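Local coordinates for protein SusD homolog (PDB 3IHV) that probably binds glycans at the outer membrane of Bacteroides thetaiotaomicron, as a SusD-family partner in carbohydrate uptake, at residues A35-G38 and Y39-I43; F127-E130 and L131-R134. All blocks are in the same frame, centred on the assembly; numbering follows the deposited sequence.

Interaction 1: residues A35-G38 and Y39-I43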
loop_
_atom_site.group_PDB
_atom_site.type_symbol
_atom_site.label_atom_id
_atom_site.label_comp_id
_atom_site.label_asym_id
_atom_site.label_seq_id
_atom_site.Cartn_x
_atom_site.Cartn_y
_atom_site.Cartn_z
ATOM N N ALA A 35 -8.349 -6.328 -8.711
ATOM C CA ALA A 35 -6.975 -6.607 -9.102
ATOM C C ALA A 35 -5.993 -5.472 -8.832
ATOM O O ALA A 35 -4.782 -5.617 -9.021
ATOM C CB ALA A 35 -6.932 -6.999 -10.613
HETATM N N MSE A 36 -6.519 -4.317 -8.449
HETATM C CA MSE A 36 -5.760 -3.147 -8.031
HETATM C C MSE A 36 -5.929 -3.035 -6.501
HETATM O O MSE A 36 -5.653 -4.014 -5.804
HETATM C CB MSE A 36 -6.237 -1.905 -8.796
HETATM C CG MSE A 36 -6.044 -2.015 -10.288
HETATM SE SE MSE A 36 -4.197 -1.778 -10.841
HETATM C CE MSE A 36 -3.984 0.131 -10.428
ATOM N N TYR A 37 -6.418 -1.913 -5.964
ATOM C CA TYR A 37 -6.399 -1.741 -4.502
ATOM C C TYR A 37 -7.593 -2.321 -3.762
ATOM O O TYR A 37 -7.628 -2.273 -2.535
ATOM C CB TYR A 37 -6.101 -0.257 -4.148
ATOM C CG TYR A 37 -4.775 0.169 -4.742
ATOM C CD1 TYR A 37 -3.604 -0.167 -4.119
ATOM C CD2 TYR A 37 -4.707 0.830 -5.972
ATOM C CE1 TYR A 37 -2.370 0.145 -4.685
ATOM C CE2 TYR A 37 -3.475 1.165 -6.536
ATOM C CZ TYR A 37 -2.330 0.808 -5.907
ATOM O OH TYR A 37 -1.120 1.113 -6.494
ATOM N N GLY A 38 -8.588 -2.853 -4.482
ATOM C CA GLY A 38 -9.694 -3.483 -3.800
ATOM C C GLY A 38 -9.245 -4.745 -3.056
ATOM O O GLY A 38 -9.859 -5.112 -2.042
ATOM N N TYR A 39 -8.156 -5.374 -3.530
ATOM C CA TYR A 39 -7.686 -6.651 -2.965
ATOM C C TYR A 39 -6.264 -7.029 -3.298
ATOM O O TYR A 39 -5.451 -7.219 -2.392
ATOM C CB TYR A 39 -8.677 -7.748 -3.391
ATOM C CG TYR A 39 -8.396 -9.162 -2.951
ATOM C CD1 TYR A 39 -7.830 -9.442 -1.723
ATOM C CD2 TYR A 39 -8.865 -10.216 -3.702
ATOM C CE1 TYR A 39 -7.611 -10.768 -1.313
ATOM C CE2 TYR A 39 -8.656 -11.546 -3.297
ATOM C CZ TYR A 39 -7.999 -11.795 -2.119
ATOM O OH TYR A 39 -7.816 -13.090 -1.734
ATOM N N TYR A 40 -5.887 -7.128 -4.574
ATOM C CA TYR A 40 -4.558 -7.677 -4.837
ATOM C C TYR A 40 -3.383 -6.782 -4.446
ATOM O O TYR A 40 -2.451 -7.216 -3.762
ATOM C CB TYR A 40 -4.385 -8.152 -6.294
ATOM C CG TYR A 40 -5.413 -9.139 -6.837
ATOM C CD1 TYR A 40 -6.284 -9.831 -6.029
ATOM C CD2 TYR A 40 -5.410 -9.449 -8.185
ATOM C CE1 TYR A 40 -7.199 -10.742 -6.580
ATOM C CE2 TYR A 40 -6.311 -10.293 -8.733
ATOM C CZ TYR A 40 -7.209 -10.955 -7.935
ATOM O OH TYR A 40 -8.114 -11.818 -8.484
ATOM N N LEU A 41 -3.386 -5.543 -4.905
ATOM C CA LEU A 41 -2.292 -4.629 -4.596
ATOM C C LEU A 41 -2.339 -4.066 -3.177
ATOM O O LEU A 41 -1.334 -3.511 -2.720
ATOM C CB LEU A 41 -2.255 -3.454 -5.578
ATOM C CG LEU A 41 -1.853 -3.786 -7.014
ATOM C CD1 LEU A 41 -1.925 -2.478 -7.869
ATOM C CD2 LEU A 41 -0.462 -4.439 -7.136
ATOM N N SER A 42 -3.521 -4.109 -2.550
ATOM C CA SER A 42 -3.655 -3.643 -1.175
ATOM C C SER A 42 -3.294 -4.753 -0.204
ATOM O O SER A 42 -2.436 -4.571 0.698
ATOM C CB SER A 42 -5.060 -3.170 -0.917
ATOM O OG SER A 42 -6.015 -4.157 -1.341
ATOM N N ILE A 43 -3.876 -5.924 -0.421
ATOM C CA ILE A 43 -3.759 -6.990 0.572
ATOM C C ILE A 43 -2.999 -8.232 0.140
ATOM O O ILE A 43 -1.988 -8.567 0.732
ATOM C CB ILE A 43 -5.195 -7.435 1.025
ATOM C CG1 ILE A 43 -5.966 -6.273 1.663
ATOM C CG2 ILE A 43 -5.140 -8.673 1.966
ATOM C CD1 ILE A 43 -7.475 -6.563 1.834
#

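Interaction 2: residues F127-E130 and L131-R134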
loop_
_atom_site.group_PDB
_atom_site.type_symbol
_atom_site.label_atom_id
_atom_site.label_comp_id
_atom_site.label_asym_id
_atom_site.label_seq_id
_atom_site.Cartn_x
_atom_site.Cartn_y
_atom_site.Cartn_z
ATOM N N PHE A 127 1.107 3.799 -11.605
ATOM C CA PHE A 127 0.881 2.495 -12.256
ATOM C C PHE A 127 2.211 1.886 -12.712
ATOM O O PHE A 127 2.489 0.704 -12.450
ATOM C CB PHE A 127 -0.053 2.595 -13.455
ATOM C CG PHE A 127 -1.417 3.156 -13.139
ATOM C CD1 PHE A 127 -2.021 2.982 -11.898
ATOM C CD2 PHE A 127 -2.091 3.877 -14.094
ATOM C CE1 PHE A 127 -3.293 3.501 -11.647
ATOM C CE2 PHE A 127 -3.327 4.384 -13.835
ATOM C CZ PHE A 127 -3.922 4.209 -12.629
ATOM N N TYR A 128 3.058 2.688 -13.340
ATOM C CA TYR A 128 4.388 2.200 -13.739
ATOM C C TYR A 128 5.259 1.849 -12.561
ATOM O O TYR A 128 6.090 0.940 -12.665
ATOM C CB TYR A 128 5.139 3.134 -14.674
ATOM C CG TYR A 128 4.736 2.979 -16.114
ATOM C CD1 TYR A 128 5.120 1.883 -16.843
ATOM C CD2 TYR A 128 3.956 3.939 -16.736
ATOM C CE1 TYR A 128 4.744 1.727 -18.161
ATOM C CE2 TYR A 128 3.582 3.793 -18.051
ATOM C CZ TYR A 128 3.983 2.705 -18.750
ATOM O OH TYR A 128 3.590 2.588 -20.058
ATOM N N PHE A 129 5.101 2.561 -11.436
ATOM C CA PHE A 129 5.880 2.237 -10.251
ATOM C C PHE A 129 5.525 0.845 -9.775
ATOM O O PHE A 129 6.409 0.069 -9.444
ATOM C CB PHE A 129 5.620 3.273 -9.140
ATOM C CG PHE A 129 6.416 3.032 -7.862
ATOM C CD1 PHE A 129 7.760 2.713 -7.908
ATOM C CD2 PHE A 129 5.843 3.201 -6.639
ATOM C CE1 PHE A 129 8.497 2.506 -6.773
ATOM C CE2 PHE A 129 6.605 3.003 -5.473
ATOM C CZ PHE A 129 7.935 2.682 -5.563
ATOM N N GLU A 130 4.224 0.557 -9.661
ATOM C CA GLU A 130 3.789 -0.781 -9.273
ATOM C C GLU A 130 4.334 -1.827 -10.236
ATOM O O GLU A 130 4.821 -2.875 -9.798
ATOM C CB GLU A 130 2.262 -0.924 -9.173
ATOM C CG GLU A 130 1.622 -0.122 -8.054
ATOM C CD GLU A 130 1.768 -0.745 -6.655
ATOM O OE1 GLU A 130 2.748 -1.477 -6.409
ATOM O OE2 GLU A 130 0.901 -0.476 -5.780
ATOM N N LEU A 131 4.241 -1.557 -11.529
ATOM C CA LEU A 131 4.735 -2.518 -12.526
ATOM C C LEU A 131 6.218 -2.758 -12.353
ATOM O O LEU A 131 6.679 -3.903 -12.279
ATOM C CB LEU A 131 4.489 -2.056 -13.973
ATOM C CG LEU A 131 3.094 -2.224 -14.557
ATOM C CD1 LEU A 131 2.963 -1.494 -15.907
ATOM C CD2 LEU A 131 2.782 -3.747 -14.695
ATOM N N VAL A 132 6.985 -1.692 -12.293
ATOM C CA VAL A 132 8.410 -1.886 -12.237
ATOM C C VAL A 132 8.892 -2.537 -10.924
ATOM O O VAL A 132 9.790 -3.390 -10.952
ATOM C CB VAL A 132 9.205 -0.580 -12.533
ATOM C CG1 VAL A 132 9.211 0.403 -11.307
ATOM C CG2 VAL A 132 10.623 -0.911 -12.964
ATOM N N ARG A 133 8.306 -2.166 -9.785
ATOM C CA ARG A 133 8.798 -2.721 -8.543
ATOM C C ARG A 133 8.330 -4.168 -8.370
ATOM O O ARG A 133 9.043 -4.972 -7.754
ATOM C CB ARG A 133 8.437 -1.860 -7.309
ATOM C CG ARG A 133 6.980 -1.914 -6.871
ATOM C CD ARG A 133 6.751 -0.846 -5.831
ATOM N NE ARG A 133 5.405 -0.860 -5.308
ATOM C CZ ARG A 133 5.071 -0.453 -4.098
ATOM N NH1 ARG A 133 5.988 -0.076 -3.238
ATOM N NH2 ARG A 133 3.816 -0.483 -3.727
ATOM N N ARG A 134 7.145 -4.517 -8.867
ATOM C CA ARG A 134 6.612 -5.856 -8.679
ATOM C C ARG A 134 7.027 -6.870 -9.737
ATOM O O ARG A 134 7.162 -8.064 -9.434
ATOM C CB ARG A 134 5.072 -5.817 -8.538
ATOM C CG ARG A 134 4.634 -5.011 -7.330
ATOM C CD ARG A 134 3.124 -4.959 -7.153
ATOM N NE ARG A 134 2.794 -4.296 -5.915
ATOM C CZ ARG A 134 2.751 -4.873 -4.710
ATOM N NH1 ARG A 134 3.000 -6.171 -4.520
ATOM N NH2 ARG A 134 2.466 -4.109 -3.660
HETATM O O HOH W 1 0.744 -1.843 -3.633
#

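Interaction 1: residues A35-G38 and Y39-I43
A junction between two short helices, 34-38 and 40-44, brings Met36, Tyr37 and Ala35 against Leu41, Ser42 and Tyr40 in the buried interior of this SusD-family fold. Tyr39, at the N-cap position of the second helix, separates the two. The evidence for a wide turn is the bond from Leu41 N to Met36 O, 2.9 Å with an N-H...O angle of 151°, which spans five residues rather than four. One residue on, Ser42 OG gives its hydrogen to Tyr37 O at 2.8 Å, reaching it from well above the carbonyl plane; the hydroxyl sits between the backbone N and carbonyl carbon (chi1 50°), which turns it back onto the preceding helix. Leu41 CD1 touches two side chains: it makes a CH-pi contact over one face of the Tyr37 ring, 4.2 Å from the centroid and toward the rim, and meets Met36 SE, the selenium of selenomethionine, at 3.8 Å. Leu41 CB adds a contact with Tyr37 CE1. Tyr37 OH is hydrogen-bonded to Glu130 of helix 107-135, Tyr40 OH to Gln79 of helix 75-101. Across the junction, Tyr40 CD2 comes within 3.4 Å of Ala35 CA.

Interaction 2: residues F127-E130 and L131-R134
Glu130, Arg133 and Arg134 form a salt-bridge network on a buried turn near the end of helix 107-135. Charged contacts converge on a single oxygen: Glu130 OE1 accepts from Arg134 NE at 2.9 Å, from Arg133 NE at 2.9 Å and from Arg133 NH2 at 3.1 Å. Arg133 grips side-on, with OE1 1° out of its guanidinium plane; its two nitrogens approach from one side of the carboxylate plane and Arg134 NE from the other, each well out of it. A bend at chi2 (-78°) folds the glutamate toward both arginines. OE2 takes a hydrogen from a water that accepts from Arg134 NH2, and is hydrogen-bonded by Tyr37 OH. A CH-pi contact puts Arg133 CD over one face of the Phe129 ring, 3.8 Å from its centroid, and an apolar one joins Leu131 CD1 to Tyr128 CD1 at 4.1 Å. Backbone bonds are alpha-helical, as from Val132 N to Tyr128 O at 2.8 Å. A leucine in place of Arg133 would probably leave OE1 with Arg134 NE alone of the three donors and weaken the restraint on the carboxylate's rotation. In this buried setting the carboxylate is likely to stay ionised, its charge balanced by the two guanidinium groups.

Along the chain, interaction 1 comes first, closing the turn between helices 34-38 and 40-44; interaction 2 opens much later, near the C-terminal end of helix 107-135. Each is local, so the two stand in series, neither nested nor crossed, with centres about 14 Å apart. They nevertheless touch. Tyr37 OH lies 2.7 Å from Glu130 OE2, a probable hydrogen bond, and Leu41 CD2 packs 3.5 Å from Arg134 NE; Met36 CE meets Phe127 CE1 at 3.7 Å. The helical junction thus rests on helix 107-135. Helix 75-101 touches both, its Leu84 meeting Met36 as well as Leu131, while Asn46 is hydrogen-bonded both to Leu41 O and to Arg134 NH2.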